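Local coordinates for uncharacterized protein Atu1735 (Agrobacterium tumefaciens, PDB 2PPX), which is of unknown function but, as a helix-turn-helix protein of the XRE-family type, probably binds DNA, at residues I37-R40 with T45-E48; A51-P56 with R75-I80; L60-W63 with R67-P70. All blocks are in the same frame, centred on the assembly; numbering follows the deposited sequence. Where two conformers were deposited one is given.

Interaction 1: I37-R40 with T45-E48; sequences IIRR and TQEE. With SO4 (sulfate ion), chain B; SO4 (sulfate ion), chain F.
The first two helices of an XRE-type helix-turn-helix domain meet where Arg39, on helix 34-41, lays its side chain against Thr45 and Gln46 at the start of helix 46-53. By comparison with the family, helix 46-53 is probably the leading helix of the helix-turn-helix unit and helix 57-64 its recognition helix. No hydrogen bond joins the two segments directly; this is packing along one buried arginine. Arg39 CD rests 3.5 Å from Thr45 O. CG stands anti to the backbone N (chi1 -179°), which carries the chain across to helix 46-53, and a bend at chi3 (59°) turns a guanidinium face toward Gln46. Gln46 CG then sits over that face, 3.5 Å from Arg39 CZ. The amide plane of Gln46 is turned 71° from the guanidinium, so the two flat groups do not stack: the methylene does the touching, while OE1 takes Arg61 NE and NE2 bonds to Glu64 OE1. Glu64 also makes a salt bridge to Arg39 NE, and Leu44 O binds Arg39 NH1. These partners fix the rotation of the guanidinium. At its edge, near the plane, lies a sulfate, probably from the crystallisation liquor, whose O3 is 3.1 Å from Arg39 NH1 and whose O2 is 3.0 Å from Arg39 NH2. The same O2 receives a bond from Arg40 NH1 at 3.0 Å, so neighbouring arginines grip one anion; Arg40 continues to a second sulfate. The start of helix 46-53 is closed by a capping box: Glu48 N donates to Thr45 OG1 at 3.1 Å, and Thr45 N returns the bond to Glu48 OE1 at 2.9 Å, on its anti side and somewhat out of the carboxylate plane.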
# COMPACT_ATOMS: atom_id res chain seq x y z
N ILE A 37 12.14 -6.70 15.55
CA ILE A 37 13.43 -6.34 16.19
C ILE A 37 13.44 -4.95 16.80
O ILE A 37 13.79 -4.76 17.98
CB ILE A 37 14.63 -6.50 15.22
CG1 ILE A 37 14.67 -7.95 14.70
CG2 ILE A 37 16.00 -6.15 15.96
CD1 ILE A 37 15.78 -8.23 13.69
N ILE A 38 13.05 -3.97 15.99
CA ILE A 38 13.06 -2.59 16.41
C ILE A 38 12.08 -2.41 17.58
O ILE A 38 12.44 -1.83 18.59
CB ILE A 38 12.64 -1.65 15.22
CG1 ILE A 38 13.75 -1.64 14.13
CG2 ILE A 38 12.40 -0.22 15.72
CD1 ILE A 38 13.21 -1.10 12.79
N ARG A 39 10.83 -2.90 17.42
CA ARG A 39 9.83 -2.73 18.49
C ARG A 39 10.27 -3.36 19.82
O ARG A 39 10.15 -2.75 20.88
CB ARG A 39 8.48 -3.33 18.05
CG ARG A 39 7.39 -3.15 19.11
CD ARG A 39 6.07 -3.78 18.66
NE ARG A 39 6.14 -5.21 18.38
CZ ARG A 39 6.15 -6.18 19.29
NH1 ARG A 39 6.14 -5.90 20.60
NH2 ARG A 39 6.18 -7.46 18.89
N ARG A 40 10.74 -4.60 19.76
CA ARG A 40 11.23 -5.25 20.98
C ARG A 40 12.45 -4.55 21.56
O ARG A 40 12.63 -4.48 22.79
CB ARG A 40 11.54 -6.71 20.72
CG ARG A 40 10.27 -7.52 20.57
CD ARG A 40 10.58 -8.99 20.49
NE ARG A 40 9.34 -9.76 20.50
CZ ARG A 40 9.24 -11.07 20.33
NH1 ARG A 40 8.04 -11.65 20.36
NH2 ARG A 40 10.34 -11.79 20.11
N THR A 45 4.99 -2.61 23.30
CA THR A 45 4.03 -3.60 22.82
C THR A 45 3.62 -3.24 21.38
O THR A 45 3.91 -2.14 20.88
CB THR A 45 2.76 -3.63 23.69
OG1 THR A 45 2.05 -2.40 23.51
CG2 THR A 45 3.08 -3.83 25.19
N GLN A 46 2.93 -4.16 20.72
CA GLN A 46 2.44 -3.87 19.37
C GLN A 46 1.51 -2.65 19.35
O GLN A 46 1.63 -1.79 18.47
CB GLN A 46 1.73 -5.09 18.76
CG GLN A 46 2.70 -6.30 18.51
CD GLN A 46 1.97 -7.47 17.87
OE1 GLN A 46 0.82 -7.72 18.17
NE2 GLN A 46 2.64 -8.18 16.95
N GLU A 47 0.63 -2.57 20.34
CA GLU A 47 -0.31 -1.45 20.52
C GLU A 47 0.40 -0.12 20.67
O GLU A 47 0.05 0.88 20.05
CB GLU A 47 -1.16 -1.69 21.78
CG GLU A 47 -2.19 -2.81 21.66
CD GLU A 47 -1.62 -4.24 21.72
OE1 GLU A 47 -2.46 -5.15 21.51
OE2 GLU A 47 -0.40 -4.48 21.98
N GLU A 48 1.40 -0.11 21.54
CA GLU A 48 2.18 1.09 21.80
C GLU A 48 2.95 1.57 20.56
O GLU A 48 2.96 2.77 20.25
CB GLU A 48 3.15 0.87 22.96
CG GLU A 48 2.45 0.68 24.30
CD GLU A 48 3.39 0.26 25.42
OE1 GLU A 48 4.39 -0.44 25.18
OE2 GLU A 48 3.12 0.63 26.57
S SO4 B . 5.95 -9.13 22.35
O1 SO4 B . 5.51 -10.29 23.10
O2 SO4 B . 5.98 -9.56 20.97
O3 SO4 B . 5.11 -7.98 22.66
O4 SO4 B . 7.29 -8.68 22.73
S SO4 F . 8.70 -15.03 19.10
O1 SO4 F . 7.40 -14.38 18.95
O2 SO4 F . 8.53 -16.48 18.91
O3 SO4 F . 9.63 -14.51 18.09
O4 SO4 F . 9.23 -14.78 20.44

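Interaction 2: A51-P56 with R75-I80; sequences ARYHIP and RAYLKI. With SO4 (sulfate ion), chain G; SO4 (sulfate ion), chain E; SO4 (sulfate ion), chain D; SO4 (sulfate ion), chain C.
Tyr77 brings its hydroxyl to the main chain of Tyr53, and this is the tight end of the contact: Tyr77 OH donates to Tyr53 O at 2.7 Å. The carbonyl lies at the edge of the Tyr77 ring, close to its plane, while the hydroxyl approaches with a C=O...donor angle of 119°, tilted 30° from the carbonyl plane. Tyr53 CB lies 3.6 Å from Tyr77 OH, beside the bond. Tyr77 gets there because its CG is anti to the backbone N (chi1 -180°), sending the ring outward from helix 72-83. The Tyr53 hydroxyl is occupied elsewhere, on Pro85 O. Here helix 46-53 gives way to the turn of the helix-turn-helix, with His54 in a positive-phi conformation, and helix 72-83 packs against that corner through Tyr77 and Leu78. Packing is looser beside it. Ile55 CG1 slides past the Tyr77 ring edge, 4.2 Å from CE2, and Ile55 CD1 stands at the same 4.2 Å from Leu78 CD2, just within van der Waals range. Farther out, the polar ends turn to sulfates, probably from the crystallisation liquor. His54 ND1 donates to one sulfate O3 at 3.2 Å, and the Arg75 guanidinium, edge-on, spans two others, with NH2 bonding both.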
# COMPACT_ATOMS: atom_id res chain seq x y z
N ALA A 51 0.54 3.00 17.93
CA ALA A 51 0.05 4.34 18.25
C ALA A 51 1.19 5.38 18.18
O ALA A 51 0.99 6.48 17.66
CB ALA A 51 -0.62 4.39 19.64
N ARG A 52 2.36 5.04 18.68
CA ARG A 52 3.48 5.99 18.69
C ARG A 52 3.97 6.36 17.27
O ARG A 52 4.29 7.53 17.00
CB ARG A 52 4.63 5.45 19.53
CG ARG A 52 5.74 6.43 19.76
CD ARG A 52 6.71 5.89 20.80
NE ARG A 52 6.08 5.82 22.12
CZ ARG A 52 6.71 5.48 23.24
NH1 ARG A 52 8.00 5.18 23.23
NH2 ARG A 52 6.04 5.43 24.38
N TYR A 53 3.98 5.37 16.39
CA TYR A 53 4.55 5.55 15.04
C TYR A 53 3.56 5.56 13.89
O TYR A 53 3.97 5.60 12.73
CB TYR A 53 5.70 4.54 14.81
CG TYR A 53 6.82 4.78 15.79
CD1 TYR A 53 7.58 5.96 15.73
CD2 TYR A 53 7.10 3.86 16.80
CE1 TYR A 53 8.60 6.21 16.66
CE2 TYR A 53 8.15 4.09 17.73
CZ TYR A 53 8.87 5.28 17.65
OH TYR A 53 9.86 5.57 18.53
N HIS A 54 2.26 5.56 14.21
CA HIS A 54 1.17 5.67 13.23
C HIS A 54 1.21 4.57 12.17
O HIS A 54 1.07 4.83 10.97
CB HIS A 54 1.14 7.07 12.60
CG HIS A 54 1.00 8.18 13.60
ND1 HIS A 54 0.21 9.28 13.38
CD2 HIS A 54 1.50 8.32 14.85
CE1 HIS A 54 0.26 10.08 14.43
NE2 HIS A 54 1.03 9.52 15.34
N ILE A 55 1.42 3.35 12.63
CA ILE A 55 1.35 2.17 11.74
C ILE A 55 0.13 1.36 12.19
O ILE A 55 0.07 0.92 13.33
CB ILE A 55 2.61 1.34 11.82
CG1 ILE A 55 3.84 2.18 11.34
CG2 ILE A 55 2.48 0.03 10.98
CD1 ILE A 55 5.14 1.60 11.76
N PRO A 56 -0.85 1.17 11.31
CA PRO A 56 -2.10 0.48 11.71
C PRO A 56 -1.74 -0.91 12.27
O PRO A 56 -0.78 -1.55 11.83
CB PRO A 56 -2.90 0.38 10.40
CG PRO A 56 -2.34 1.48 9.53
CD PRO A 56 -0.85 1.54 9.88
N ARG A 75 9.67 0.93 4.57
CA ARG A 75 10.99 0.48 4.97
C ARG A 75 11.87 1.65 5.32
O ARG A 75 12.64 1.59 6.30
CB ARG A 75 11.69 -0.36 3.88
CG ARG A 75 10.96 -1.68 3.61
CD ARG A 75 11.82 -2.62 2.79
NE ARG A 75 12.15 -2.14 1.43
CZ ARG A 75 11.38 -2.27 0.34
NH1 ARG A 75 10.15 -2.80 0.39
NH2 ARG A 75 11.85 -1.85 -0.83
N ALA A 76 11.80 2.71 4.50
CA ALA A 76 12.59 3.93 4.75
C ALA A 76 12.18 4.52 6.11
O ALA A 76 13.02 4.88 6.93
CB ALA A 76 12.38 4.93 3.64
N TYR A 77 10.87 4.57 6.35
CA TYR A 77 10.33 5.09 7.62
C TYR A 77 10.83 4.28 8.84
O TYR A 77 11.20 4.85 9.85
CB TYR A 77 8.79 5.08 7.54
CG TYR A 77 8.10 5.60 8.79
CD1 TYR A 77 8.61 6.71 9.49
CD2 TYR A 77 6.93 5.01 9.25
CE1 TYR A 77 7.98 7.17 10.63
CE2 TYR A 77 6.28 5.46 10.38
CZ TYR A 77 6.80 6.54 11.06
OH TYR A 77 6.18 6.97 12.20
N LEU A 78 10.80 2.96 8.73
CA LEU A 78 11.31 2.06 9.78
C LEU A 78 12.77 2.27 10.05
O LEU A 78 13.21 2.19 11.20
CB LEU A 78 11.08 0.58 9.40
CG LEU A 78 9.61 0.20 9.48
CD1 LEU A 78 9.32 -1.17 8.89
CD2 LEU A 78 9.09 0.31 10.96
N LYS A 79 13.54 2.56 9.01
CA LYS A 79 14.94 2.92 9.22
C LYS A 79 15.10 4.22 10.03
O LYS A 79 15.98 4.33 10.90
CB LYS A 79 15.69 2.98 7.90
CG LYS A 79 17.12 3.52 8.07
CD LYS A 79 18.13 2.64 7.36
CE LYS A 79 19.56 2.98 7.79
NZ LYS A 79 20.37 3.19 6.57
N ILE A 80 14.23 5.21 9.78
CA ILE A 80 14.33 6.46 10.54
C ILE A 80 13.96 6.25 11.98
O ILE A 80 14.62 6.79 12.88
CB ILE A 80 13.40 7.60 9.97
CG1 ILE A 80 13.60 7.76 8.47
CG2 ILE A 80 13.67 8.89 10.74
CD1 ILE A 80 15.01 8.03 8.07
S SO4 G . 8.74 4.93 26.81
O1 SO4 G . 7.51 4.28 27.29
O2 SO4 G . 9.30 4.19 25.68
O3 SO4 G . 8.44 6.30 26.41
O4 SO4 G . 9.73 4.97 27.88
S SO4 E . 15.15 -0.14 -0.49
O1 SO4 E . 14.59 -0.29 0.86
O2 SO4 E . 14.36 -0.93 -1.43
O3 SO4 E . 15.15 1.25 -0.96
O4 SO4 E . 16.53 -0.61 -0.46
S SO4 D . 8.53 -3.03 -3.08
O1 SO4 D . 9.69 -2.15 -3.18
O2 SO4 D . 8.12 -3.22 -1.69
O3 SO4 D . 7.39 -2.49 -3.81
O4 SO4 D . 8.99 -4.31 -3.63
S SO4 C . -3.16 10.20 10.75
O1 SO4 C . -2.21 10.68 9.74
O2 SO4 C . -4.22 9.44 10.11
O3 SO4 C . -2.53 9.34 11.76
O4 SO4 C . -3.70 11.37 11.43

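Interaction 3: L60-W63 with R67-P70; sequences LRDW and RSEP. With SO4 (sulfate ion), chain H; SO4 (sulfate ion), chain I; SO4 (sulfate ion), chain J.
Asp62 meets Arg67 twice, by main chain and by side chain. Asp62 O accepts from Arg67 N at 2.8 Å, and Ser68 N adds a weak bond to the same oxygen. The side chains form a salt bridge, long at 3.5 Å between Asp62 OD1 and Arg67 NE, with carboxylate and guanidinium planes nearly perpendicular (84°). A water also joins Asp62 OD1 to Arg67 NH2, and another links OD2 to Ser68 OG. The carboxylate has stronger partners in the third subunit, another copy of this protein: Gly58 N and Thr59 N, at the start of that copy's helix 57-64. These bonds sit at the end of the probable recognition helix of the helix-turn-helix, where the chain turns back towards helix 72-83. Trp63 follows, and the returning loop folds across its indole. Pro70 CD lies over the five-membered ring, a CH-pi contact 3.7 Å from the centroid and 10° off the normal. Ser68 OG comes to the ring edge instead, 3.3 Å from Trp63 CD1; its chi1 of 67° sets it between backbone N and carbonyl carbon. In the indole plane, Trp63 NE1 donates to a water at 2.8 Å, which in turn donates to Glu69 O. A further water bridges Trp63 O and Ser68 O, while Glu69 N binds a sulfate oxygen, O3, at 2.9 Å.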
# COMPACT_ATOMS: atom_id res chain seq x y z
N LEU A 60 1.04 -3.88 11.08
CA LEU A 60 2.19 -4.14 11.95
C LEU A 60 2.25 -5.66 12.20
O LEU A 60 3.30 -6.28 12.04
CB LEU A 60 2.07 -3.37 13.28
CG LEU A 60 3.22 -3.50 14.31
CD1 LEU A 60 3.24 -2.27 15.27
CD2 LEU A 60 3.00 -4.74 15.15
N ARG A 61 1.12 -6.24 12.59
CA ARG A 61 1.06 -7.67 12.89
C ARG A 61 1.39 -8.49 11.63
O ARG A 61 2.12 -9.48 11.71
CB ARG A 61 -0.30 -8.06 13.49
CG ARG A 61 -0.41 -7.61 14.97
CD ARG A 61 -1.85 -7.65 15.46
NE ARG A 61 -1.88 -7.35 16.88
CZ ARG A 61 -2.97 -7.01 17.57
NH1 ARG A 61 -4.15 -6.90 16.95
NH2 ARG A 61 -2.88 -6.77 18.87
N ASP A 62 0.86 -8.06 10.47
CA ASP A 62 1.20 -8.78 9.23
C ASP A 62 2.71 -8.76 8.99
O ASP A 62 3.28 -9.79 8.61
CB ASP A 62 0.52 -8.19 8.00
CG ASP A 62 -0.94 -8.55 7.89
OD1 ASP A 62 -1.41 -9.58 8.47
OD2 ASP A 62 -1.64 -7.80 7.14
N TRP A 63 3.34 -7.61 9.16
CA TRP A 63 4.77 -7.49 8.92
C TRP A 63 5.56 -8.40 9.90
O TRP A 63 6.47 -9.14 9.48
CB TRP A 63 5.26 -6.04 9.00
CG TRP A 63 4.68 -5.10 7.98
CD1 TRP A 63 3.96 -5.43 6.84
CD2 TRP A 63 4.72 -3.67 8.03
NE1 TRP A 63 3.58 -4.28 6.20
CE2 TRP A 63 4.06 -3.19 6.88
CE3 TRP A 63 5.30 -2.75 8.92
CZ2 TRP A 63 3.91 -1.82 6.61
CZ3 TRP A 63 5.18 -1.39 8.64
CH2 TRP A 63 4.47 -0.95 7.50
N ARG A 67 3.30 -12.14 7.07
CA ARG A 67 2.13 -12.28 6.20
C ARG A 67 2.15 -11.30 5.05
O ARG A 67 1.45 -11.48 4.06
CB ARG A 67 0.85 -12.13 7.01
CG ARG A 67 0.70 -13.26 8.00
CD ARG A 67 -0.70 -13.34 8.38
NE ARG A 67 -0.96 -12.84 9.71
CZ ARG A 67 -1.47 -13.61 10.69
NH1 ARG A 67 -1.75 -14.90 10.47
NH2 ARG A 67 -1.70 -13.08 11.88
N SER A 68 2.95 -10.25 5.20
CA SER A 68 3.18 -9.31 4.13
C SER A 68 4.48 -8.59 4.50
O SER A 68 5.01 -8.78 5.60
CB SER A 68 2.01 -8.30 4.00
OG SER A 68 2.02 -7.49 5.16
N GLU A 69 4.96 -7.72 3.62
CA GLU A 69 6.19 -6.97 3.89
C GLU A 69 5.95 -5.48 3.64
O GLU A 69 5.18 -5.13 2.73
CB GLU A 69 7.30 -7.44 2.97
CG GLU A 69 7.80 -8.84 3.34
CD GLU A 69 8.92 -9.34 2.45
OE1 GLU A 69 9.02 -8.87 1.28
OE2 GLU A 69 9.68 -10.22 2.92
N PRO A 70 6.62 -4.62 4.42
CA PRO A 70 6.52 -3.15 4.23
C PRO A 70 6.97 -2.77 2.80
O PRO A 70 7.93 -3.34 2.29
CB PRO A 70 7.52 -2.59 5.28
CG PRO A 70 8.39 -3.81 5.69
CD PRO A 70 7.49 -4.99 5.55
S SO4 H . 3.97 -8.70 -0.03
O1 SO4 H . 3.17 -9.93 -0.02
O2 SO4 H . 3.78 -7.95 -1.27
O3 SO4 H . 3.60 -7.83 1.09
O4 SO4 H . 5.36 -9.16 0.07
S SO4 I . -6.98 -5.74 18.95
O1 SO4 I . -5.82 -6.24 19.71
O2 SO4 I . -7.18 -4.32 19.24
O3 SO4 I . -6.78 -5.91 17.52
O4 SO4 I . -8.16 -6.51 19.32
S SO4 J . -4.13 -14.87 14.24
O1 SO4 J . -5.59 -14.93 14.39
O2 SO4 J . -3.69 -15.85 13.25
O3 SO4 J . -3.70 -13.54 13.81
O4 SO4 J . -3.50 -15.13 15.53
O HOH W 1 -0.43 -6.22 5.45
O HOH W 2 -1.73 -10.58 11.06
O HOH W 3 7.42 -9.10 7.12
O HOH W 4 2.26 -4.07 3.73

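In the fold
From the N terminus, interaction 1 closes first, a short loop that ties helix 34-41 to the start of helix 46-53 before either other contact opens. Interaction 2 then opens at the far end of helix 46-53 and closes only on helix 72-83, and interaction 3 is nested inside that loop, folding residues 67-70 back on helix 57-64. The contacts also touch one another. Glu47 of interaction 1 forms a salt bridge with Arg61 of interaction 3, Ile38 CD1 packs on the Leu78 carbonyl oxygen, and Ile55 CG2 of interaction 2 meets the Trp63 ring. Arg75 NH1 probably bonds to Pro70 O, joining 67-70 to helix 72-83.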